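Side-chain contacts in beta-xylanase (Caldicellulosiruptor kristjanssonii, PDB 7NWN), which probably binds plant cell-wall polysaccharide through a calcium-carrying family 9 carbohydrate-binding module of a multimodular, hyperthermostable xylanase-glucuronoyl esterase: residues P30-E35 with A69-A74; I106-D111 with S195-I200; Y115-N120 with Y144-R149. One frame throughout, in Å; residues are numbered along the deposited sequence. Where two conformers were deposited one is given.

Contact 1 of 3, residues P30-E35 with A69-A74. With CA (calcium ion), chain R.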
ATOM      1  N   PRO A  30     -12.675  -4.339   4.711  1.00 33.49           N
ATOM      2  CA  PRO A  30     -13.009  -4.847   3.379  1.00 30.97           C
ATOM      3  C   PRO A  30     -12.710  -6.333   3.155  1.00 34.38           C
ATOM      4  O   PRO A  30     -11.940  -6.990   3.891  1.00 33.23           O
ATOM      5  CB  PRO A  30     -12.151  -4.029   2.420  1.00 35.38           C
ATOM      6  CG  PRO A  30     -11.028  -3.469   3.267  1.00 40.63           C
ATOM      7  CD  PRO A  30     -11.463  -3.498   4.726  1.00 33.99           C
ATOM      8  N   VAL A  31     -13.347  -6.836   2.099  1.00 29.37           N
ATOM      9  CA  VAL A  31     -13.149  -8.213   1.658  1.00 28.61           C
ATOM     10  C   VAL A  31     -12.017  -8.229   0.633  1.00 29.14           C
ATOM     11  O   VAL A  31     -12.075  -7.478  -0.347  1.00 27.23           O
ATOM     12  CB  VAL A  31     -14.482  -8.735   1.084  1.00 30.16           C
ATOM     13  CG1 VAL A  31     -14.338 -10.113   0.412  1.00 28.84           C
ATOM     14  CG2 VAL A  31     -15.552  -8.762   2.211  1.00 31.33           C
ATOM     15  N   ILE A  32     -11.046  -9.141   0.835  1.00 30.50           N
ATOM     16  CA  ILE A  32      -9.870  -9.203  -0.034  1.00 28.57           C
ATOM     17  C   ILE A  32     -10.215 -10.096  -1.233  1.00 30.77           C
ATOM     18  O   ILE A  32     -10.270 -11.334  -1.086  1.00 26.00           O
ATOM     19  CB  ILE A  32      -8.612  -9.717   0.739  1.00 33.32           C
ATOM     20  CG1 ILE A  32      -8.314  -8.869   1.999  1.00 30.65           C
ATOM     21  CG2 ILE A  32      -7.394  -9.759  -0.197  1.00 29.96           C
ATOM     22  CD1 ILE A  32      -8.089  -7.401   1.673  1.00 32.74           C
ATOM     23  N   ASP A  33     -10.433  -9.475  -2.408  1.00 29.43           N
ATOM     24  CA  ASP A  33     -10.860 -10.249  -3.579  1.00 29.45           C
ATOM     25  C   ASP A  33     -10.537  -9.528  -4.883  1.00 29.73           C
ATOM     26  O   ASP A  33     -10.878 -10.075  -5.933  1.00 29.62           O
ATOM     27  CB  ASP A  33     -12.390 -10.469  -3.556  1.00 29.86           C
ATOM     28  CG  ASP A  33     -13.197  -9.174  -3.399  1.00 33.80           C
ATOM     29  OD1 ASP A  33     -12.627  -8.040  -3.424  1.00 31.29           O
ATOM     30  OD2 ASP A  33     -14.396  -9.293  -3.323  1.00 35.03           O
ATOM     31  N   GLY A  34      -9.921  -8.332  -4.828  1.00 29.91           N
ATOM     32  CA  GLY A  34      -9.621  -7.592  -6.042  1.00 31.22           C
ATOM     33  C   GLY A  34     -10.809  -6.757  -6.540  1.00 36.96           C
ATOM     34  O   GLY A  34     -10.700  -6.094  -7.577  1.00 31.15           O
ATOM     35  N   GLU A  35     -11.939  -6.806  -5.818  1.00 28.53           N
ATOM     36  CA  GLU A  35     -13.145  -6.045  -6.204  1.00 30.64           C
ATOM     37  C   GLU A  35     -13.313  -4.883  -5.212  1.00 30.80           C
ATOM     38  O   GLU A  35     -12.915  -4.984  -4.038  1.00 30.43           O
ATOM     39  CB  GLU A  35     -14.389  -6.955  -6.142  1.00 29.49           C
ATOM     40  CG  GLU A  35     -14.315  -8.188  -7.061  1.00 32.22           C
ATOM     41  CD  GLU A  35     -14.372  -7.868  -8.577  1.00 33.38           C
ATOM     42  OE1 GLU A  35     -14.912  -6.811  -8.966  1.00 37.89           O
ATOM     43  OE2 GLU A  35     -13.729  -8.604  -9.363  1.00 35.50           O
ATOM     44  N   ALA A  69      -5.643  -5.026  11.300  1.00 33.40           N
ATOM     45  CA  ALA A  69      -5.029  -4.932   9.974  1.00 32.70           C
ATOM     46  C   ALA A  69      -5.110  -3.532   9.408  1.00 32.03           C
ATOM     47  O   ALA A  69      -6.021  -2.751   9.719  1.00 34.49           O
ATOM     48  CB  ALA A  69      -5.665  -5.896   8.992  1.00 29.35           C
ATOM     49  N   LEU A  70      -4.159  -3.289   8.498  1.00 32.06           N
ATOM     50  CA  LEU A  70      -4.230  -2.184   7.563  1.00 30.91           C
ATOM     51  C   LEU A  70      -4.569  -2.736   6.172  1.00 32.63           C
ATOM     52  O   LEU A  70      -4.016  -3.759   5.783  1.00 33.09           O
ATOM     53  CB  LEU A  70      -2.889  -1.435   7.531  1.00 31.28           C
ATOM     54  CG  LEU A  70      -2.833  -0.201   6.616  1.00 35.35           C
ATOM     55  CD1 LEU A  70      -3.686   0.964   7.121  1.00 34.61           C
ATOM     56  CD2 LEU A  70      -1.415   0.267   6.411  1.00 34.35           C
ATOM     57  N   TYR A  71      -5.337  -1.943   5.398  1.00 32.77           N
ATOM     58  CA  TYR A  71      -5.865  -2.334   4.090  1.00 31.06           C
ATOM     59  C   TYR A  71      -5.440  -1.299   3.061  1.00 30.59           C
ATOM     60  O   TYR A  71      -5.521  -0.090   3.327  1.00 31.01           O
ATOM     61  CB  TYR A  71      -7.402  -2.416   4.105  1.00 30.69           C
ATOM     62  CG  TYR A  71      -7.883  -3.528   5.016  1.00 33.13           C
ATOM     63  CD1 TYR A  71      -7.960  -4.840   4.568  1.00 32.04           C
ATOM     64  CD2 TYR A  71      -8.205  -3.263   6.342  1.00 31.62           C
ATOM     65  CE1 TYR A  71      -8.358  -5.870   5.408  1.00 31.27           C
ATOM     66  CE2 TYR A  71      -8.591  -4.279   7.209  1.00 31.31           C
ATOM     67  CZ  TYR A  71      -8.724  -5.570   6.720  1.00 32.22           C
ATOM     68  OH  TYR A  71      -9.084  -6.560   7.575  1.00 34.83           O
ATOM     69  N   VAL A  72      -5.014  -1.794   1.886  1.00 27.36           N
ATOM     70  CA  VAL A  72      -4.653  -0.910   0.784  1.00 30.33           C
ATOM     71  C   VAL A  72      -5.447  -1.337  -0.451  1.00 31.56           C
ATOM     72  O   VAL A  72      -5.426  -2.512  -0.776  1.00 30.94           O
ATOM     73  CB  VAL A  72      -3.138  -0.951   0.476  1.00 34.16           C
ATOM     74  CG1 VAL A  72      -2.758   0.097  -0.583  1.00 33.47           C
ATOM     75  CG2 VAL A  72      -2.288  -0.762   1.756  1.00 32.71           C
ATOM     76  N   LEU A  73      -6.058  -0.367  -1.141  1.00 30.14           N
ATOM     77  CA  LEU A  73      -6.629  -0.627  -2.458  1.00 32.81           C
ATOM     78  C   LEU A  73      -5.883   0.291  -3.425  1.00 33.30           C
ATOM     79  O   LEU A  73      -5.970   1.503  -3.251  1.00 34.29           O
ATOM     80  CB  LEU A  73      -8.120  -0.254  -2.441  1.00 31.68           C
ATOM     81  CG  LEU A  73      -8.812  -0.331  -3.810  1.00 37.25           C
ATOM     82  CD1 LEU A  73      -9.074  -1.777  -4.097  1.00 36.84           C
ATOM     83  CD2 LEU A  73     -10.150   0.405  -3.741  1.00 40.47           C
ATOM     84  N   ALA A  74      -5.119  -0.283  -4.361  1.00 31.49           N
ATOM     85  CA  ALA A  74      -4.409   0.537  -5.320  1.00 30.10           C
ATOM     86  C   ALA A  74      -4.942   0.227  -6.716  1.00 32.70           C
ATOM     87  O   ALA A  74      -5.174  -0.940  -7.063  1.00 31.33           O
ATOM     88  CB  ALA A  74      -2.913   0.286  -5.212  1.00 29.29           C
TER
HETATM   89 CA    CA R 317     -12.667  -6.135  -2.083  1.00 29.05          CA
HETATM   90  O   HOH W   1     -14.993  -6.854  -2.345  1.00 27.35           O
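P30 sets its CD over one face of the Y71 ring, where a calcium-binding loop packs on the outer face of a four-stranded antiparallel sheet in the β-sandwich of this carbohydrate-binding module. Y71 points its CB toward the loop, and that carbon already meets P30 CG at 3.9 Å. Next along the side chain, Y71 CG touches P30 CD at 3.6 Å. Beyond it the proline covers the ring: P30 CD stands 3.5 Å from the Y71 centroid, only 9° off the normal, a CH-π contact that suits proline because its CD hydrogens are slightly electropositive. I32 comes instead to the ring's edge, its CD1 lying in the ring plane 3.9 Å from Y71 CD1 and about as near CE1. At the tip, Y71 OH leaves the loop behind and hydrogen-bonds to D66 and R149, so the apolar ring is clasped while its polar end is satisfied. An Asx turn and G34, at whose backbone angles a side chain would collide with D33 O, accompany the bend of the loop round the calcium. In that turn D33 OD1 accepts E35 N at 2.8 Å from above the carboxylate plane, while also binding calcium at 2.3 Å.

Contact 2 of 3, residues I106-D111 with S195-I200. With CA (calcium ion), chain S; EDO (1,2-ethanediol), chain I.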
ATOM      1  N   ILE A 106      16.468   5.680  11.066  1.00 56.21           N
ATOM      2  CA  ILE A 106      17.073   6.041   9.791  1.00 51.35           C
ATOM      3  C   ILE A 106      17.490   4.757   9.077  1.00 45.60           C
ATOM      4  O   ILE A 106      17.954   4.797   7.951  1.00 47.80           O
ATOM      5  CB  ILE A 106      18.236   7.040   9.963  1.00 57.20           C
ATOM      6  CG1 ILE A 106      19.332   6.508  10.897  1.00 58.48           C
ATOM      7  CG2 ILE A 106      17.723   8.419  10.372  1.00 51.30           C
ATOM      8  CD1 ILE A 106      20.716   6.991  10.512  1.00 64.15           C
ATOM      9  N   SER A 107      17.322   3.623   9.755  1.00 44.89           N
ATOM     10  CA  SER A 107      17.563   2.324   9.167  1.00 48.97           C
ATOM     11  C   SER A 107      16.505   1.354   9.715  1.00 50.31           C
ATOM     12  O   SER A 107      15.790   1.698  10.648  1.00 48.47           O
ATOM     13  CB  SER A 107      19.004   1.905   9.418  1.00 52.32           C
ATOM     14  OG  SER A 107      19.151   1.303  10.699  1.00 55.20           O
ATOM     15  N   TYR A 108      16.355   0.167   9.111  1.00 47.80           N
ATOM     16  CA  TYR A 108      15.155  -0.635   9.311  1.00 50.91           C
ATOM     17  C   TYR A 108      15.217  -1.305  10.686  1.00 51.11           C
ATOM     18  O   TYR A 108      16.171  -2.016  10.971  1.00 54.01           O
ATOM     19  CB  TYR A 108      14.947  -1.658   8.173  1.00 44.68           C
ATOM     20  CG  TYR A 108      14.058  -1.173   7.044  1.00 45.15           C
ATOM     21  CD1 TYR A 108      14.397  -0.042   6.311  1.00 39.19           C
ATOM     22  CD2 TYR A 108      12.861  -1.818   6.701  1.00 47.12           C
ATOM     23  CE1 TYR A 108      13.560   0.460   5.310  1.00 44.86           C
ATOM     24  CE2 TYR A 108      12.032  -1.344   5.682  1.00 39.65           C
ATOM     25  CZ  TYR A 108      12.405  -0.222   4.953  1.00 43.60           C
ATOM     26  OH  TYR A 108      11.604   0.298   3.962  1.00 40.92           O
ATOM     27  N   GLN A 109      14.161  -1.155  11.492  1.00 49.45           N
ATOM     28  CA  GLN A 109      14.097  -1.876  12.762  1.00 50.47           C
ATOM     29  C   GLN A 109      13.277  -3.161  12.585  1.00 58.74           C
ATOM     30  O   GLN A 109      12.805  -3.471  11.480  1.00 52.82           O
ATOM     31  CB  GLN A 109      13.457  -0.970  13.817  1.00 49.71           C
ATOM     32  CG  GLN A 109      13.945   0.468  13.803  1.00 57.30           C
ATOM     33  CD  GLN A 109      15.398   0.521  14.216  1.00 70.66           C
ATOM     34  OE1 GLN A 109      16.232   1.094  13.523  1.00 79.54           O
ATOM     35  NE2 GLN A 109      15.725  -0.116  15.331  1.00 68.17           N
ATOM     36  N   SER A 110      13.099  -3.895  13.693  0.59 52.46           N
ATOM     37  CA  SER A 110      12.433  -5.192  13.725  0.59 49.88           C
ATOM     38  C   SER A 110      10.943  -5.078  13.371  0.59 45.35           C
ATOM     39  O   SER A 110      10.365  -6.058  12.924  0.59 49.17           O
ATOM     40  CB  SER A 110      12.597  -5.844  15.088  0.59 47.88           C
ATOM     41  OG  SER A 110      11.990  -5.009  16.065  0.59 43.49           O
ATOM     42  N   ASP A 111      10.323  -3.911  13.600  1.00 45.05           N
ATOM     43  CA  ASP A 111       8.914  -3.708  13.319  1.00 49.87           C
ATOM     44  C   ASP A 111       8.667  -3.091  11.920  1.00 51.43           C
ATOM     45  O   ASP A 111       7.525  -2.743  11.615  1.00 48.70           O
ATOM     46  CB  ASP A 111       8.337  -2.744  14.358  1.00 48.38           C
ATOM     47  CG  ASP A 111       8.842  -1.328  14.125  1.00 55.38           C
ATOM     48  OD1 ASP A 111      10.108  -1.169  14.077  1.00 48.90           O
ATOM     49  OD2 ASP A 111       7.978  -0.410  13.879  1.00 43.31           O
ATOM     50  N   SER A 195      12.616   6.802   8.166  1.00 44.96           N
ATOM     51  CA  SER A 195      12.352   8.191   8.517  1.00 46.38           C
ATOM     52  C   SER A 195      11.888   8.970   7.304  1.00 43.56           C
ATOM     53  O   SER A 195      11.394  10.084   7.429  1.00 50.31           O
ATOM     54  CB  SER A 195      13.581   8.840   9.168  1.00 56.25           C
ATOM     55  OG  SER A 195      14.576   9.221   8.222  1.00 49.48           O
ATOM     56  N   LEU A 196      12.040   8.385   6.116  1.00 47.11           N
ATOM     57  CA  LEU A 196      11.579   9.054   4.909  1.00 47.33           C
ATOM     58  C   LEU A 196      10.091   8.785   4.644  1.00 46.71           C
ATOM     59  O   LEU A 196       9.519   9.393   3.719  1.00 44.26           O
ATOM     60  CB  LEU A 196      12.424   8.544   3.727  1.00 48.94           C
ATOM     61  CG  LEU A 196      13.901   8.931   3.716  1.00 48.85           C
ATOM     62  CD1 LEU A 196      14.611   8.376   2.483  1.00 41.51           C
ATOM     63  CD2 LEU A 196      14.064  10.440   3.782  1.00 47.66           C
ATOM     64  N   PHE A 197       9.474   7.833   5.389  1.00 46.56           N
ATOM     65  CA  PHE A 197       8.063   7.495   5.161  1.00 39.96           C
ATOM     66  C   PHE A 197       7.219   8.710   5.524  1.00 42.84           C
ATOM     67  O   PHE A 197       7.661   9.513   6.336  1.00 44.37           O
ATOM     68  CB  PHE A 197       7.601   6.371   6.090  1.00 40.25           C
ATOM     69  CG  PHE A 197       8.286   5.055   5.876  1.00 38.31           C
ATOM     70  CD1 PHE A 197       9.182   4.891   4.824  1.00 41.28           C
ATOM     71  CD2 PHE A 197       8.009   3.978   6.691  1.00 35.68           C
ATOM     72  CE1 PHE A 197       9.816   3.677   4.621  1.00 37.14           C
ATOM     73  CE2 PHE A 197       8.626   2.756   6.471  1.00 42.00           C
ATOM     74  CZ  PHE A 197       9.545   2.617   5.448  1.00 38.12           C
ATOM     75  N   GLY A 198       6.016   8.840   4.956  1.00 38.38           N
ATOM     76  CA  GLY A 198       5.011   9.760   5.467  1.00 36.59           C
ATOM     77  C   GLY A 198       4.319   9.173   6.701  1.00 35.35           C
ATOM     78  O   GLY A 198       4.808   8.200   7.297  1.00 41.84           O
ATOM     79  N   GLU A 199       3.170   9.777   7.039  1.00 41.46           N
ATOM     80  CA  GLU A 199       2.402   9.380   8.211  1.00 43.72           C
ATOM     81  C   GLU A 199       0.971   9.026   7.821  1.00 42.92           C
ATOM     82  O   GLU A 199       0.345   9.706   6.998  1.00 40.75           O
ATOM     83  CB  GLU A 199       2.250  10.578   9.152  1.00 46.71           C
ATOM     84  CG  GLU A 199       3.576  10.983   9.740  1.00 55.44           C
ATOM     85  CD  GLU A 199       3.526  12.116  10.757  1.00 64.29           C
ATOM     86  OE1 GLU A 199       2.414  12.668  11.033  1.00 53.20           O
ATOM     87  OE2 GLU A 199       4.596  12.412  11.292  1.00 66.80           O
ATOM     88  N   ILE A 200       0.458   7.993   8.498  1.00 41.28           N
ATOM     89  CA  ILE A 200      -0.965   7.750   8.518  1.00 40.23           C
ATOM     90  C   ILE A 200      -1.413   7.853   9.976  1.00 37.03           C
ATOM     91  O   ILE A 200      -0.749   7.347  10.880  1.00 42.06           O
ATOM     92  CB  ILE A 200      -1.288   6.358   7.905  1.00 38.01           C
ATOM     93  CG1 ILE A 200      -0.586   5.204   8.632  1.00 40.09           C
ATOM     94  CG2 ILE A 200      -0.961   6.398   6.416  1.00 35.88           C
ATOM     95  CD1 ILE A 200      -0.948   3.787   8.142  1.00 43.73           C
TER
HETATM   96 CA    CA S 318       9.601   1.091  13.190  0.60 51.82          CA
HETATM   97  C1  EDO I 308      12.778  -6.354   9.954  1.00 82.93           C
HETATM   98  O1  EDO I 308      12.512  -5.084   9.266  1.00 60.64           O
HETATM   99  C2  EDO I 308      12.248  -7.713   9.523  1.00 73.73           C
HETATM  100  O2  EDO I 308      12.833  -8.329   8.357  1.00 85.22           O
HETATM  101  O   HOH W   2      11.408   2.567  12.268  1.00 54.89           O
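Y108 swings its ring out with an unusual chi1 of -93°, while F197 sets CG anti to its carbonyl carbon (chi1 -64°); together these turns bring the phenol oxygen of Y108 to the edge of the F197 ring. The contact ties the loop that leads into strand 112-118 to the 3-10 turn and the residue F197 just ahead of strand 198-202 in the β-sandwich. Y108 OH lies in the plane of the phenylalanine ring, 3.4 Å from F197 CZ, and the two side chains cross at about a right angle. An aromatic edge, slightly positive, suits an oxygen neighbour, and the same hydroxyl is hydrogen-bonded to the backbone oxygen of A190. A phenylalanine in place of Y108 would probably leave A190 O without this partner and open a gap beside F197 CZ. Nearer the surface, I106 CG2 brushes S195 OG at 3.9 Å, a light touch on a hydroxyl that is hydrogen-bonded to N193. The loop ends at D111, whose short acidic side chain suits a metal site shared with D99, D103, D112 and a water. Both of its oxygens hold the calcium ion, OD1 at 2.5 Å and OD2 at 2.3 Å.

Contact 3 of 3, residues Y115-N120 with Y144-R149. With CA (calcium ion), chain R.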
ATOM      1  N   TYR A 115       6.818  -4.520   1.646  1.00 32.78           N
ATOM      2  CA  TYR A 115       6.196  -5.594   0.873  1.00 33.04           C
ATOM      3  C   TYR A 115       6.008  -5.095  -0.558  1.00 32.09           C
ATOM      4  O   TYR A 115       5.975  -3.884  -0.781  1.00 30.86           O
ATOM      5  CB  TYR A 115       4.817  -5.909   1.459  1.00 35.72           C
ATOM      6  CG  TYR A 115       4.852  -6.548   2.830  1.00 35.60           C
ATOM      7  CD1 TYR A 115       5.606  -7.681   3.093  1.00 37.26           C
ATOM      8  CD2 TYR A 115       4.079  -6.035   3.863  1.00 37.59           C
ATOM      9  CE1 TYR A 115       5.616  -8.259   4.365  1.00 38.60           C
ATOM     10  CE2 TYR A 115       4.035  -6.640   5.119  1.00 38.17           C
ATOM     11  CZ  TYR A 115       4.840  -7.731   5.389  1.00 42.55           C
ATOM     12  OH  TYR A 115       4.799  -8.318   6.629  1.00 37.28           O
ATOM     13  N   ARG A 116       5.871  -6.047  -1.487  1.00 33.90           N
ATOM     14  CA  ARG A 116       5.711  -5.745  -2.921  1.00 33.95           C
ATOM     15  C   ARG A 116       4.770  -6.807  -3.490  1.00 28.88           C
ATOM     16  O   ARG A 116       4.828  -7.953  -3.043  1.00 29.81           O
ATOM     17  CB  ARG A 116       7.078  -5.851  -3.645  1.00 33.90           C
ATOM     18  CG  ARG A 116       7.081  -5.490  -5.143  1.00 34.22           C
ATOM     19  CD  ARG A 116       8.477  -5.705  -5.810  1.00 36.16           C
ATOM     20  NE  ARG A 116       9.474  -4.783  -5.222  1.00 36.55           N
ATOM     21  CZ  ARG A 116      10.345  -5.102  -4.252  1.00 34.37           C
ATOM     22  NH1 ARG A 116      10.430  -6.346  -3.789  1.00 35.41           N
ATOM     23  NH2 ARG A 116      11.119  -4.157  -3.743  1.00 35.52           N
ATOM     24  N   VAL A 117       3.904  -6.413  -4.450  1.00 31.16           N
ATOM     25  CA  VAL A 117       3.085  -7.387  -5.159  1.00 30.17           C
ATOM     26  C   VAL A 117       2.987  -6.888  -6.600  1.00 28.95           C
ATOM     27  O   VAL A 117       2.828  -5.675  -6.830  1.00 30.21           O
ATOM     28  CB  VAL A 117       1.687  -7.574  -4.505  1.00 33.10           C
ATOM     29  CG1 VAL A 117       0.934  -6.263  -4.314  1.00 27.65           C
ATOM     30  CG2 VAL A 117       0.819  -8.609  -5.206  1.00 30.63           C
ATOM     31  N   ASN A 118       3.198  -7.803  -7.556  1.00 30.92           N
ATOM     32  CA  ASN A 118       3.070  -7.438  -8.963  1.00 33.96           C
ATOM     33  C   ASN A 118       1.626  -7.639  -9.459  1.00 35.35           C
ATOM     34  O   ASN A 118       0.783  -8.153  -8.731  1.00 33.58           O
ATOM     35  CB  ASN A 118       4.128  -8.166  -9.800  1.00 30.11           C
ATOM     36  CG  ASN A 118       3.838  -9.625 -10.105  1.00 34.50           C
ATOM     37  OD1 ASN A 118       2.757 -10.145  -9.849  1.00 33.69           O
ATOM     38  ND2 ASN A 118       4.807 -10.303 -10.711  1.00 34.59           N
ATOM     39  N   TYR A 119       1.356  -7.286 -10.736  1.00 35.91           N
ATOM     40  CA  TYR A 119      -0.010  -7.276 -11.252  1.00 34.48           C
ATOM     41  C   TYR A 119      -0.537  -8.709 -11.358  1.00 33.19           C
ATOM     42  O   TYR A 119      -1.740  -8.839 -11.421  1.00 35.32           O
ATOM     43  CB  TYR A 119      -0.111  -6.549 -12.611  1.00 37.08           C
ATOM     44  CG  TYR A 119       0.741  -7.183 -13.677  1.00 33.08           C
ATOM     45  CD1 TYR A 119       2.094  -6.868 -13.792  1.00 34.28           C
ATOM     46  CD2 TYR A 119       0.246  -8.204 -14.471  1.00 32.90           C
ATOM     47  CE1 TYR A 119       2.905  -7.496 -14.733  1.00 38.87           C
ATOM     48  CE2 TYR A 119       1.038  -8.821 -15.437  1.00 34.59           C
ATOM     49  CZ  TYR A 119       2.379  -8.480 -15.564  1.00 44.10           C
ATOM     50  OH  TYR A 119       3.201  -9.126 -16.464  1.00 40.34           O
ATOM     51  N   ASN A 120       0.332  -9.754 -11.354  1.00 31.09           N
ATOM     52  CA  ASN A 120      -0.086 -11.166 -11.337  1.00 30.52           C
ATOM     53  C   ASN A 120      -0.241 -11.710  -9.908  1.00 28.16           C
ATOM     54  O   ASN A 120      -0.374 -12.935  -9.718  1.00 30.52           O
ATOM     55  CB  ASN A 120       0.874 -12.085 -12.107  1.00 30.99           C
ATOM     56  CG  ASN A 120       0.727 -11.867 -13.592  1.00 44.13           C
ATOM     57  OD1 ASN A 120      -0.375 -11.576 -14.067  1.00 42.74           O
ATOM     58  ND2 ASN A 120       1.839 -11.905 -14.304  1.00 45.98           N
ATOM     59  N   TYR A 144      -4.372  -2.311 -13.642  1.00 28.09           N
ATOM     60  CA  TYR A 144      -4.568  -3.425 -12.731  1.00 29.74           C
ATOM     61  C   TYR A 144      -4.943  -2.813 -11.396  1.00 29.21           C
ATOM     62  O   TYR A 144      -4.759  -1.610 -11.195  1.00 30.58           O
ATOM     63  CB  TYR A 144      -3.327  -4.338 -12.640  1.00 29.98           C
ATOM     64  CG  TYR A 144      -2.049  -3.707 -12.117  1.00 34.90           C
ATOM     65  CD1 TYR A 144      -1.175  -3.019 -12.971  1.00 34.76           C
ATOM     66  CD2 TYR A 144      -1.650  -3.862 -10.778  1.00 35.15           C
ATOM     67  CE1 TYR A 144       0.024  -2.463 -12.527  1.00 32.47           C
ATOM     68  CE2 TYR A 144      -0.434  -3.336 -10.330  1.00 37.23           C
ATOM     69  CZ  TYR A 144       0.392  -2.619 -11.196  1.00 37.99           C
ATOM     70  OH  TYR A 144       1.572  -2.090 -10.744  1.00 39.63           O
ATOM     71  N   ARG A 145      -5.474  -3.665 -10.509  1.00 29.18           N
ATOM     72  CA  ARG A 145      -5.842  -3.243  -9.176  1.00 29.42           C
ATOM     73  C   ARG A 145      -5.142  -4.208  -8.212  1.00 31.58           C
ATOM     74  O   ARG A 145      -5.036  -5.394  -8.545  1.00 30.27           O
ATOM     75  CB  ARG A 145      -7.362  -3.400  -9.039  1.00 28.95           C
ATOM     76  CG  ARG A 145      -7.876  -3.065  -7.648  1.00 31.16           C
ATOM     77  CD  ARG A 145      -9.397  -3.207  -7.554  1.00 33.73           C
ATOM     78  NE  ARG A 145     -10.072  -2.262  -8.437  1.00 32.00           N
ATOM     79  CZ  ARG A 145     -11.013  -2.606  -9.301  1.00 30.43           C
ATOM     80  NH1 ARG A 145     -11.428  -3.873  -9.347  1.00 28.86           N
ATOM     81  NH2 ARG A 145     -11.518  -1.659 -10.100  1.00 30.32           N
ATOM     82  N   VAL A 146      -4.716  -3.689  -7.039  1.00 30.22           N
ATOM     83  CA  VAL A 146      -4.151  -4.480  -5.956  1.00 29.22           C
ATOM     84  C   VAL A 146      -5.051  -4.209  -4.761  1.00 29.77           C
ATOM     85  O   VAL A 146      -5.413  -3.060  -4.549  1.00 31.68           O
ATOM     86  CB  VAL A 146      -2.706  -4.059  -5.637  1.00 33.29           C
ATOM     87  CG1 VAL A 146      -2.196  -4.772  -4.379  1.00 29.23           C
ATOM     88  CG2 VAL A 146      -1.805  -4.349  -6.868  1.00 30.56           C
ATOM     89  N   GLU A 147      -5.472  -5.279  -4.082  1.00 28.70           N
ATOM     90  CA  GLU A 147      -6.150  -5.121  -2.805  1.00 27.47           C
ATOM     91  C   GLU A 147      -5.366  -5.937  -1.777  1.00 28.32           C
ATOM     92  O   GLU A 147      -5.178  -7.117  -1.995  1.00 28.93           O
ATOM     93  CB  GLU A 147      -7.573  -5.644  -2.937  1.00 31.50           C
ATOM     94  CG  GLU A 147      -8.459  -5.239  -1.732  1.00 34.65           C
ATOM     95  CD  GLU A 147      -9.939  -5.504  -1.974  1.00 28.61           C
ATOM     96  OE1 GLU A 147     -10.262  -6.452  -2.738  1.00 29.18           O
ATOM     97  OE2 GLU A 147     -10.774  -4.735  -1.442  1.00 31.80           O
ATOM     98  N   ALA A 148      -4.916  -5.284  -0.698  1.00 29.53           N
ATOM     99  CA  ALA A 148      -3.896  -5.845   0.195  1.00 31.65           C
ATOM    100  C   ALA A 148      -4.338  -5.684   1.655  1.00 31.09           C
ATOM    101  O   ALA A 148      -4.926  -4.659   2.039  1.00 31.96           O
ATOM    102  CB  ALA A 148      -2.563  -5.154  -0.041  1.00 29.52           C
ATOM    103  N   ARG A 149      -3.979  -6.692   2.451  1.00 28.75           N
ATOM    104  CA  ARG A 149      -4.174  -6.632   3.891  1.00 32.22           C
ATOM    105  C   ARG A 149      -2.816  -6.891   4.552  1.00 29.90           C
ATOM    106  O   ARG A 149      -2.138  -7.854   4.172  1.00 29.70           O
ATOM    107  CB  ARG A 149      -5.178  -7.712   4.301  1.00 31.50           C
ATOM    108  CG  ARG A 149      -5.490  -7.730   5.800  1.00 29.83           C
ATOM    109  CD  ARG A 149      -6.408  -8.909   6.201  1.00 33.13           C
ATOM    110  NE  ARG A 149      -6.941  -8.802   7.579  1.00 31.28           N
ATOM    111  CZ  ARG A 149      -6.370  -9.460   8.589  1.00 33.05           C
ATOM    112  NH1 ARG A 149      -5.303 -10.234   8.371  1.00 32.05           N
ATOM    113  NH2 ARG A 149      -6.914  -9.399   9.788  1.00 34.02           N
TER
HETATM  114 CA    CA R 317     -12.667  -6.135  -2.083  1.00 29.05          CA
HETATM  115  O   HOH W   1     -14.993  -6.854  -2.345  1.00 27.35           O
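Strands 112-118 and 143-151 come from different sheets of the β-sandwich and pass each other across its interior, the backbones nearest at Y119 and Y144, with CA atoms 6.1 Å apart. No backbone hydrogen bond links the two segments; they meet almost wholly through side chains, V117 on V146 and, just past its strand, Y119 on Y144. Y144 lays one ring face under the Y119 side chain: Y119 CB sits 3.6 Å from the Y144 centroid, 17° off the normal and displaced toward the rim, a CH-π contact. Y119 contributes its CB, backed by its CA, because its own ring leads away and its hydroxyl is hydrogen-bonded to S83 OG. V146 CG2 flanks the edge of the Y144 ring in its plane, so that ring has one neighbour above and another beside it. V146 holds its other methyl, CG1, anti to the backbone N (chi1 173°), and this branch presses on V117 CG1 at 3.5 Å, tighter than usual for two carbons. Compact, branched valines suit such close spacing between sheets. E147 points away from V117, and its carboxylate grips calcium with OE1 at 2.5 Å and OE2 at 2.4 Å. With R145, paired with E75, it keeps charge on that far face, consistent with a hold between the segments that rests on close fit and burial of apolar surface.

Contacts 1 and 3 are centred about 10 Å apart and use opposite faces of one sheet. Their strands, 69-77 and 143-151, are neighbours, with probable hydrogen bonds of 2.8 Å from V146 N to A74 O and from A148 N to V72 O. One calcium ion also joins them: the 30-35 loop and E147 both bind it, and D37 completes the protein ligands. Contact 2 lies on the far side of the chain's centre from contact 1, about 22 Å away between centres, and about 21 Å from contact 3, beside a separate calcium. The segments of contacts 1 and 2 still touch, L70 CD2 lying 3.9 Å from I200 CD1 between the two sheets, and the 106-111 loop runs on through strand 112-118 into contact 3.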